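Local coordinates for protein soluble lytic transglycosylase B3 (Pseudomonas aeruginosa, PDB 5ANZ) that binds a calcium ion and probably cleaves peptidoglycan as a lytic transglycosylase in cell-wall turnover, at residues W253-R258 and P291-L296. Numbering follows the deposited sequence.
Sequences WGFEVR and PLPSGL
Pro293 packs over one face of the Phe255 ring: CG of the proline lies 4.1 Å from the centroid of the Phe255 ring and only 20° off its normal, which defines a CH-pi contact. The approach is displaced toward the ring's outer end, since Pro293 CD comes within 3.7 Å of Phe255 CZ. With chi1 at 44°, Phe255 CG sits between its own backbone N and carbonyl carbon, and from there the ring reaches out from the strand to meet the proline, which comes from the opposite direction.

Leu292 fills the inner part of the contact. Its CD2 methyl touches two side chains of the strand at once, lying 4.1 Å from Phe255 CE1 and 4.0 Å from Val257 CG1. CD2 lies oblique to the Phe255 ring, while the Leu292 and Phe255 side chains as a whole cross at about a right angle. Leu292 and Val257 are both buried; Leu315 of strand 313-316 touches each of them, and Gln280 of helix 276-280 also packs on Leu292.

The outer part is looser. Pro293 is exposed and poorly ordered, although its CG lies over the aromatic face, offset toward the rim, and the chain beyond it turns back with a weak backbone hydrogen bond of 3.5 Å from Leu296 N to Pro293 O. Phe255 itself is partly exposed.

The contact thus lays the loop between strands 285-286 and 300-304 against one side of strand 254-258, within a small antiparallel sheet and away from the calcium site. The strand's backbone hydrogen bonds run to strand 313-316 on one flank (Phe255 with Leu315, Val257 with Ala313) and to Gln285 on the other (from Arg258). With 156 Å² buried in total and the touching groups all carbon, the loop's hold on this strand rests on dispersion and the hydrophobic effect, with a CH-pi component at its solvent-facing margin.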
loop_
_atom_site.group_PDB
_atom_site.type_symbol
_atom_site.label_atom_id
_atom_site.label_comp_id
_atom_site.label_asym_id
_atom_site.label_seq_id
_atom_site.Cartn_x
_atom_site.Cartn_y
_atom_site.Cartn_z
ATOM N N TRP A 253 4.558 -1.446 14.937
ATOM C CA TRP A 253 4.398 -2.101 13.640
ATOM C C TRP A 253 5.540 -3.085 13.414
ATOM O O TRP A 253 5.395 -4.092 12.713
ATOM C CB TRP A 253 4.358 -1.070 12.513
ATOM C CG TRP A 253 5.564 -0.192 12.490
ATOM C CD1 TRP A 253 5.711 1.031 13.101
ATOM C CD2 TRP A 253 6.805 -0.481 11.852
ATOM N NE1 TRP A 253 6.974 1.527 12.856
ATOM C CE2 TRP A 253 7.667 0.619 12.103
ATOM C CE3 TRP A 253 7.279 -1.554 11.087
ATOM C CZ2 TRP A 253 8.963 0.662 11.607
ATOM C CZ3 TRP A 253 8.563 -1.510 10.599
ATOM C CH2 TRP A 253 9.397 -0.402 10.860
ATOM N N GLY A 254 6.679 -2.780 14.014
ATOM C CA GLY A 254 7.868 -3.573 13.809
ATOM C C GLY A 254 9.058 -2.727 14.165
ATOM O O GLY A 254 8.924 -1.599 14.657
ATOM N N PHE A 255 10.233 -3.282 13.946
ATOM C CA PHE A 255 11.445 -2.553 14.294
ATOM C C PHE A 255 12.646 -3.171 13.606
ATOM O O PHE A 255 12.628 -4.341 13.216
ATOM C CB PHE A 255 11.647 -2.540 15.823
ATOM C CG PHE A 255 11.389 -3.874 16.483
ATOM C CD1 PHE A 255 12.374 -4.838 16.543
ATOM C CD2 PHE A 255 10.150 -4.159 17.032
ATOM C CE1 PHE A 255 12.137 -6.058 17.144
ATOM C CE2 PHE A 255 9.906 -5.373 17.630
ATOM C CZ PHE A 255 10.899 -6.328 17.685
ATOM N N GLU A 256 13.705 -2.383 13.470
ATOM C CA GLU A 256 14.930 -2.886 12.875
ATOM C C GLU A 256 15.651 -3.850 13.795
ATOM O O GLU A 256 15.634 -3.684 15.012
ATOM C CB GLU A 256 15.854 -1.719 12.513
ATOM C CG GLU A 256 17.060 -2.162 11.721
ATOM C CD GLU A 256 17.933 -1.006 11.290
ATOM O OE1 GLU A 256 17.662 0.142 11.723
ATOM O OE2 GLU A 256 18.883 -1.256 10.514
ATOM N N VAL A 257 16.290 -4.859 13.210
ATOM C CA VAL A 257 17.036 -5.848 13.970
ATOM C C VAL A 257 18.387 -6.105 13.331
ATOM O O VAL A 257 18.650 -5.667 12.214
ATOM C CB VAL A 257 16.284 -7.180 14.089
ATOM C CG1 VAL A 257 14.962 -6.972 14.836
ATOM C CG2 VAL A 257 16.041 -7.791 12.693
ATOM N N ARG A 258 19.241 -6.806 14.064
ATOM C CA ARG A 258 20.523 -7.249 13.541
ATOM C C ARG A 258 20.510 -8.769 13.400
ATOM O O ARG A 258 20.178 -9.477 14.345
ATOM C CB ARG A 258 21.665 -6.808 14.466
ATOM C CG ARG A 258 23.028 -7.337 14.070
ATOM C CD ARG A 258 24.059 -7.097 15.172
ATOM N NE ARG A 258 24.284 -5.675 15.427
ATOM C CZ ARG A 258 25.056 -5.204 16.403
ATOM N NH1 ARG A 258 25.676 -6.041 17.226
ATOM N NH2 ARG A 258 25.207 -3.896 16.561
ATOM N N PRO A 291 19.160 -7.944 23.450
ATOM C CA PRO A 291 17.834 -8.571 23.376
ATOM C C PRO A 291 16.808 -7.755 22.590
ATOM O O PRO A 291 17.065 -6.606 22.233
ATOM C CB PRO A 291 17.420 -8.679 24.847
ATOM C CG PRO A 291 18.179 -7.593 25.531
ATOM C CD PRO A 291 19.495 -7.518 24.820
ATOM N N LEU A 292 15.656 -8.363 22.325
ATOM C CA LEU A 292 14.540 -7.678 21.680
ATOM C C LEU A 292 13.574 -7.166 22.755
ATOM O O LEU A 292 13.700 -7.534 23.923
ATOM C CB LEU A 292 13.830 -8.616 20.699
ATOM C CG LEU A 292 14.693 -9.288 19.623
ATOM C CD1 LEU A 292 13.908 -10.367 18.890
ATOM C CD2 LEU A 292 15.241 -8.275 18.633
ATOM N N PRO A 293 12.613 -6.309 22.369
ATOM C CA PRO A 293 11.663 -5.683 23.304
ATOM C C PRO A 293 10.876 -6.678 24.163
ATOM O O PRO A 293 9.984 -7.357 23.653
ATOM C CB PRO A 293 10.717 -4.917 22.375
ATOM C CG PRO A 293 11.542 -4.619 21.173
ATOM C CD PRO A 293 12.436 -5.812 20.993
ATOM N N SER A 294 11.192 -6.745 25.452
ATOM C CA SER A 294 10.528 -7.682 26.356
ATOM C C SER A 294 9.053 -7.333 26.564
ATOM O O SER A 294 8.632 -6.198 26.333
ATOM C CB SER A 294 11.252 -7.728 27.703
ATOM O OG SER A 294 12.542 -8.301 27.566
ATOM N N GLY A 295 8.274 -8.319 27.000
ATOM C CA GLY A 295 6.837 -8.157 27.123
ATOM C C GLY A 295 6.144 -8.519 25.823
ATOM O O GLY A 295 5.031 -9.049 25.823
ATOM N N LEU A 296 6.815 -8.229 24.710
ATOM C CA LEU A 296 6.305 -8.551 23.383
ATOM C C LEU A 296 6.762 -9.933 22.924
ATOM O O LEU A 296 6.527 -10.318 21.779
ATOM C CB LEU A 296 6.759 -7.497 22.369
ATOM C CG LEU A 296 5.882 -6.271 22.115
ATOM C CD1 LEU A 296 5.235 -5.776 23.393
ATOM C CD2 LEU A 296 6.725 -5.180 21.478
#